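Local coordinates for E3 ubiquitin-protein ligase RNF31 (Mus musculus, PDB 5Y3T) that belongs to the RBR-type E3 ubiquitin ligases and probably transfers ubiquitin to build linear chains, this fragment being its helical UBA region, bound here to chains of other proteins, at residues B[66-71]-B[93-98]; B[27-32]-B[79-84]. All blocks are in the same frame, centred on the assembly; numbering follows the deposited sequence.

Interaction 1 (B[66-71]-B[93-98]); sequences PELGAF and ECVRAR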
loop_
_atom_site.group_PDB
_atom_site.type_symbol
_atom_site.label_atom_id
_atom_site.label_comp_id
_atom_site.label_asym_id
_atom_site.label_seq_id
_atom_site.Cartn_x
_atom_site.Cartn_y
_atom_site.Cartn_z
ATOM N N PRO B 66 -10.531 5.467 20.374
ATOM C CA PRO B 66 -9.803 4.959 21.547
ATOM C C PRO B 66 -9.881 3.414 21.761
ATOM O O PRO B 66 -9.145 2.874 22.587
ATOM C CB PRO B 66 -10.424 5.743 22.718
ATOM C CG PRO B 66 -11.618 6.469 22.165
ATOM C CD PRO B 66 -11.849 5.992 20.766
ATOM N N GLU B 67 -10.713 2.720 20.983
ATOM C CA GLU B 67 -10.691 1.248 20.909
ATOM C C GLU B 67 -9.387 0.667 20.284
ATOM O O GLU B 67 -9.115 -0.521 20.447
ATOM C CB GLU B 67 -11.875 0.669 20.081
ATOM C CG GLU B 67 -13.291 1.237 20.266
ATOM C CD GLU B 67 -13.943 0.866 21.585
ATOM O OE1 GLU B 67 -13.254 0.882 22.631
ATOM O OE2 GLU B 67 -15.163 0.584 21.575
ATOM N N LEU B 68 -8.608 1.476 19.562
ATOM C CA LEU B 68 -7.553 0.969 18.688
ATOM C C LEU B 68 -6.166 0.947 19.301
ATOM O O LEU B 68 -5.160 0.673 18.623
ATOM C CB LEU B 68 -7.548 1.784 17.390
ATOM C CG LEU B 68 -8.775 1.472 16.528
ATOM C CD1 LEU B 68 -8.783 2.325 15.270
ATOM C CD2 LEU B 68 -8.825 -0.015 16.190
ATOM N N GLY B 69 -6.094 1.224 20.593
ATOM C CA GLY B 69 -4.826 1.166 21.262
ATOM C C GLY B 69 -4.051 2.391 20.888
ATOM O O GLY B 69 -4.603 3.375 20.402
ATOM N N ALA B 70 -2.749 2.288 21.083
ATOM C CA ALA B 70 -1.864 3.416 21.040
ATOM C C ALA B 70 -1.142 3.359 19.716
ATOM O O ALA B 70 -0.691 2.299 19.298
ATOM C CB ALA B 70 -0.869 3.329 22.192
ATOM N N PHE B 71 -0.975 4.529 19.115
ATOM C CA PHE B 71 -0.330 4.694 17.823
ATOM C C PHE B 71 1.143 5.016 17.979
ATOM O O PHE B 71 1.531 5.808 18.859
ATOM C CB PHE B 71 -1.077 5.779 17.018
ATOM C CG PHE B 71 -2.531 5.411 16.751
ATOM C CD1 PHE B 71 -3.514 5.667 17.697
ATOM C CD2 PHE B 71 -2.895 4.757 15.567
ATOM C CE1 PHE B 71 -4.840 5.287 17.478
ATOM C CE2 PHE B 71 -4.210 4.366 15.342
ATOM C CZ PHE B 71 -5.184 4.628 16.297
ATOM N N GLU B 93 -6.193 8.583 8.167
ATOM C CA GLU B 93 -5.466 7.403 7.670
ATOM C C GLU B 93 -4.684 6.675 8.734
ATOM O O GLU B 93 -4.497 5.471 8.632
ATOM C CB GLU B 93 -4.501 7.756 6.497
ATOM C CG GLU B 93 -5.235 8.205 5.230
ATOM C CD GLU B 93 -6.458 7.333 4.848
ATOM O OE1 GLU B 93 -6.272 6.136 4.600
ATOM O OE2 GLU B 93 -7.598 7.832 4.762
ATOM N N CYS B 94 -4.140 7.388 9.727
ATOM C CA CYS B 94 -3.404 6.710 10.811
ATOM C C CYS B 94 -4.341 5.707 11.558
ATOM O O CYS B 94 -4.025 4.517 11.761
ATOM C CB CYS B 94 -2.805 7.754 11.725
ATOM S SG CYS B 94 -1.858 7.091 13.087
ATOM N N VAL B 95 -5.529 6.212 11.863
ATOM C CA VAL B 95 -6.651 5.471 12.444
ATOM C C VAL B 95 -7.121 4.349 11.534
ATOM O O VAL B 95 -7.319 3.207 11.990
ATOM C CB VAL B 95 -7.834 6.443 12.685
ATOM C CG1 VAL B 95 -9.168 5.728 12.958
ATOM C CG2 VAL B 95 -7.482 7.408 13.810
ATOM N N ARG B 96 -7.323 4.685 10.262
ATOM C CA ARG B 96 -7.802 3.717 9.278
ATOM C C ARG B 96 -6.818 2.600 9.001
ATOM O O ARG B 96 -7.192 1.442 8.986
ATOM C CB ARG B 96 -8.187 4.432 7.981
ATOM C CG ARG B 96 -9.481 5.231 8.147
ATOM C CD ARG B 96 -9.619 6.255 7.053
ATOM N NE ARG B 96 -10.838 7.008 7.179
ATOM C CZ ARG B 96 -11.367 7.802 6.248
ATOM N NH1 ARG B 96 -10.805 7.973 5.068
ATOM N NH2 ARG B 96 -12.507 8.409 6.504
ATOM N N ALA B 97 -5.563 2.939 8.785
ATOM C CA ALA B 97 -4.506 1.922 8.651
ATOM C C ALA B 97 -4.493 0.928 9.811
ATOM O O ALA B 97 -4.442 -0.264 9.568
ATOM C CB ALA B 97 -3.113 2.536 8.474
ATOM N N ARG B 98 -4.581 1.413 11.046
ATOM C CA ARG B 98 -4.540 0.529 12.192
ATOM C C ARG B 98 -5.814 -0.295 12.354
ATOM O O ARG B 98 -5.728 -1.458 12.695
ATOM C CB ARG B 98 -4.321 1.337 13.452
ATOM C CG ARG B 98 -4.271 0.487 14.710
ATOM C CD ARG B 98 -2.909 -0.193 14.933
ATOM N NE ARG B 98 -2.881 -0.222 16.366
ATOM C CZ ARG B 98 -2.038 0.385 17.187
ATOM N NH1 ARG B 98 -0.899 0.957 16.810
ATOM N NH2 ARG B 98 -2.317 0.295 18.460
#
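Arg98, on helix 87-107 of the all-helical UBA region, lays its guanidinium against the loop 66-71 and grips the backbone oxygen of Ala70 end-on with both terminal nitrogens. NH2 lies 2.7 Å from Ala70 O, and NH1 lies 2.8 Å from the same oxygen. Both come from one face of the carbonyl plane, NH2 standing 53° out of it. NH2 also makes a weak bond to Leu68 O at 2.9 Å. An arginine suits this place because its broad cation can hold two carbonyls of the loop and still offer NH1 to Glu75 in a salt bridge. With CG anti to the backbone N (chi1 180°) and bends at chi2 and chi3, the chain folds across Phe71, Arg98 CB meeting Phe71 CE2 at 3.6 Å. Ring and guanidinium planes lie 27° apart, but Arg98 CZ is 5.0 Å from the centroid of the Phe71 ring, so any cation-pi attraction is weak at most. A leucine in place of Arg98 would probably leave the carbonyls of Ala70 and Leu68 without this donor and Glu75 without its ionic mate. Gly69 takes a positive phi, and a beta carbon there would crowd Arg98 NH2. Leu68 crosses Val95 at about a right angle, its CD1 4.1 Å from Val95 CG1, while Phe71 and Val95 both also touch Ala61 of helix 42-64. The sulfur of Cys94 approaches the Phe71 ring obliquely, Cys94 SG lying 3.6 Å from Phe71 CD2.

Interaction 2 (B[27-32]-B[79-84]); sequences PEEVFS and AWLDRH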
loop_
_atom_site.group_PDB
_atom_site.type_symbol
_atom_site.label_atom_id
_atom_site.label_comp_id
_atom_site.label_asym_id
_atom_site.label_seq_id
_atom_site.Cartn_x
_atom_site.Cartn_y
_atom_site.Cartn_z
ATOM N N PRO B 27 11.400 12.789 -0.998
ATOM C CA PRO B 27 10.609 13.876 -1.561
ATOM C C PRO B 27 9.237 14.125 -0.888
ATOM O O PRO B 27 8.776 15.263 -0.858
ATOM C CB PRO B 27 10.465 13.465 -3.024
ATOM C CG PRO B 27 11.690 12.652 -3.290
ATOM C CD PRO B 27 11.872 11.852 -2.035
ATOM N N GLU B 28 8.620 13.091 -0.324
ATOM C CA GLU B 28 7.360 13.263 0.396
ATOM C C GLU B 28 7.535 13.976 1.777
ATOM O O GLU B 28 6.621 14.670 2.205
ATOM C CB GLU B 28 6.523 11.964 0.510
ATOM C CG GLU B 28 7.266 10.641 0.608
ATOM C CD GLU B 28 7.769 10.155 -0.737
ATOM O OE1 GLU B 28 6.967 9.774 -1.597
ATOM O OE2 GLU B 28 8.970 10.198 -0.943
ATOM N N GLU B 29 8.689 13.816 2.434
ATOM C CA GLU B 29 9.086 14.677 3.587
ATOM C C GLU B 29 9.246 16.148 3.249
ATOM O O GLU B 29 8.717 17.024 3.945
ATOM C CB GLU B 29 10.382 14.190 4.227
ATOM C CG GLU B 29 10.132 13.064 5.233
ATOM C CD GLU B 29 11.348 12.224 5.627
ATOM O OE1 GLU B 29 12.435 12.240 4.998
ATOM O OE2 GLU B 29 11.170 11.469 6.594
ATOM N N VAL B 30 9.968 16.427 2.179
ATOM C CA VAL B 30 10.187 17.803 1.790
ATOM C C VAL B 30 8.839 18.411 1.452
ATOM O O VAL B 30 8.506 19.441 1.984
ATOM C CB VAL B 30 11.180 17.945 0.607
ATOM C CG1 VAL B 30 11.210 19.369 0.037
ATOM C CG2 VAL B 30 12.565 17.580 1.073
ATOM N N PHE B 31 8.056 17.752 0.600
ATOM C CA PHE B 31 6.801 18.337 0.151
ATOM C C PHE B 31 5.759 18.480 1.292
ATOM O O PHE B 31 5.041 19.467 1.344
ATOM C CB PHE B 31 6.236 17.517 -0.994
ATOM C CG PHE B 31 4.997 18.092 -1.589
ATOM C CD1 PHE B 31 5.060 19.262 -2.371
ATOM C CD2 PHE B 31 3.761 17.461 -1.405
ATOM C CE1 PHE B 31 3.918 19.802 -2.954
ATOM C CE2 PHE B 31 2.604 17.996 -1.992
ATOM C CZ PHE B 31 2.684 19.166 -2.774
ATOM N N SER B 32 5.696 17.483 2.172
ATOM C CA SER B 32 4.815 17.492 3.334
ATOM C C SER B 32 5.103 18.666 4.249
ATOM O O SER B 32 4.160 19.324 4.741
ATOM C CB SER B 32 4.942 16.187 4.128
ATOM O OG SER B 32 4.448 15.089 3.357
ATOM N N ALA B 79 1.321 7.965 7.782
ATOM C CA ALA B 79 0.051 8.657 7.466
ATOM C C ALA B 79 0.252 10.130 7.080
ATOM O O ALA B 79 -0.234 10.589 6.057
ATOM C CB ALA B 79 -0.933 8.523 8.622
ATOM N N TRP B 80 0.957 10.865 7.922
ATOM C CA TRP B 80 1.404 12.221 7.605
ATOM C C TRP B 80 1.962 12.319 6.182
ATOM O O TRP B 80 1.577 13.158 5.392
ATOM C CB TRP B 80 2.420 12.649 8.667
ATOM C CG TRP B 80 3.310 13.780 8.300
ATOM C CD1 TRP B 80 4.611 13.730 7.829
ATOM C CD2 TRP B 80 2.993 15.133 8.413
ATOM N NE1 TRP B 80 5.112 15.003 7.623
ATOM C CE2 TRP B 80 4.131 15.880 7.974
ATOM C CE3 TRP B 80 1.866 15.799 8.847
ATOM C CZ2 TRP B 80 4.144 17.212 7.951
ATOM C CZ3 TRP B 80 1.880 17.095 8.827
ATOM C CH2 TRP B 80 3.009 17.819 8.372
ATOM N N LEU B 81 2.843 11.416 5.847
ATOM C CA LEU B 81 3.515 11.449 4.560
ATOM C C LEU B 81 2.692 10.959 3.402
ATOM O O LEU B 81 2.877 11.462 2.307
ATOM C CB LEU B 81 4.808 10.631 4.592
ATOM C CG LEU B 81 5.966 11.203 5.411
ATOM C CD1 LEU B 81 7.160 10.333 5.130
ATOM C CD2 LEU B 81 6.283 12.646 5.061
ATOM N N ASP B 82 1.797 9.992 3.593
ATOM C CA ASP B 82 0.967 9.553 2.458
ATOM C C ASP B 82 -0.081 10.607 2.096
ATOM O O ASP B 82 -0.489 10.681 0.937
ATOM C CB ASP B 82 0.337 8.181 2.701
ATOM C CG ASP B 82 1.393 7.061 2.814
ATOM O OD1 ASP B 82 2.571 7.196 2.358
ATOM O OD2 ASP B 82 1.035 6.037 3.412
ATOM N N ARG B 83 -0.433 11.473 3.055
ATOM C CA ARG B 83 -1.353 12.539 2.808
ATOM C C ARG B 83 -0.624 13.860 2.700
ATOM O O ARG B 83 -1.223 14.930 2.851
ATOM C CB ARG B 83 -2.412 12.565 3.904
ATOM C CG ARG B 83 -3.181 11.259 4.055
ATOM C CD ARG B 83 -3.703 10.659 2.740
ATOM N NE ARG B 83 -4.477 11.616 1.948
ATOM C CZ ARG B 83 -4.841 11.458 0.672
ATOM N NH1 ARG B 83 -4.503 10.378 -0.031
ATOM N NH2 ARG B 83 -5.559 12.404 0.093
ATOM N N HIS B 84 0.661 13.818 2.409
ATOM C CA HIS B 84 1.366 15.071 2.095
ATOM C C HIS B 84 1.186 16.202 3.087
ATOM O O HIS B 84 1.116 17.348 2.689
ATOM C CB HIS B 84 0.986 15.557 0.691
ATOM C CG HIS B 84 1.541 14.693 -0.387
ATOM N ND1 HIS B 84 1.265 14.891 -1.723
ATOM C CD2 HIS B 84 2.360 13.610 -0.322
ATOM C CE1 HIS B 84 1.883 13.967 -2.431
ATOM N NE2 HIS B 84 2.575 13.195 -1.608
#
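The Phe31 ring turns its edge to one face of the His84 imidazole, an offset edge-to-face pair with planes at 82° and centroids 5.0 Å apart. CE2 of Phe31 comes to 3.4 Å from His84 ND1, and CD2 stands over the rim of the same face. A chi1 of -176° swings the Phe31 ring out opposite its backbone N, toward His84; its side chain also touches Leu13 of helix 2-22. The indole of Trp80 meets Ser32 obliquely, Trp80 NE1 lying 3.7 Å from Ser32 CB, and also packs on Trp45, Leu50, Val53 and Leu54 of helix 42-64, as suits a broad, largely apolar ring system. Serine is small enough for the two backbones to come close, the CA atoms of Ser32 and His84 being 4.4 Å apart. Ser32 OG turns back toward Glu28 O, at a distance so short that its exact length is doubtful, and sits 3.3 Å from His84 CA. Leu81 packs beside it, its CD2 3.5 Å from Glu28 O and also against CG of Glu29, whose carboxylate pairs with Arg77. His84, at positive phi, is the C' residue of a Schellman motif, so the arrangement is that of a capped helix end, 73-82, docked by its turn against the start of helix 27-37.

In the fold
From the N terminus, helix 2-22 leads into helix 27-37, where interaction 2 begins; the chain then runs through helix 42-64 to the loop 66-71, the first half of interaction 1. Helix 73-82 follows and closes interaction 2 at 79-84, a return of 46 intervening residues. Helix 87-107 then closes interaction 1 at 93-98 after only 21. The segments alternate, so the two contacts cross along the chain. Their centres lie about 19 Å apart, yet they meet where consecutive helices 73-82 and 87-107 pack, Ala79 CB lying 3.6 Å from Cys94 N. Helix 42-64 touches side chains of both; interaction 2 ties helix 27-37 to the end of helix 73-82, and interaction 1 ties the loop after helix 42-64 to helix 87-107.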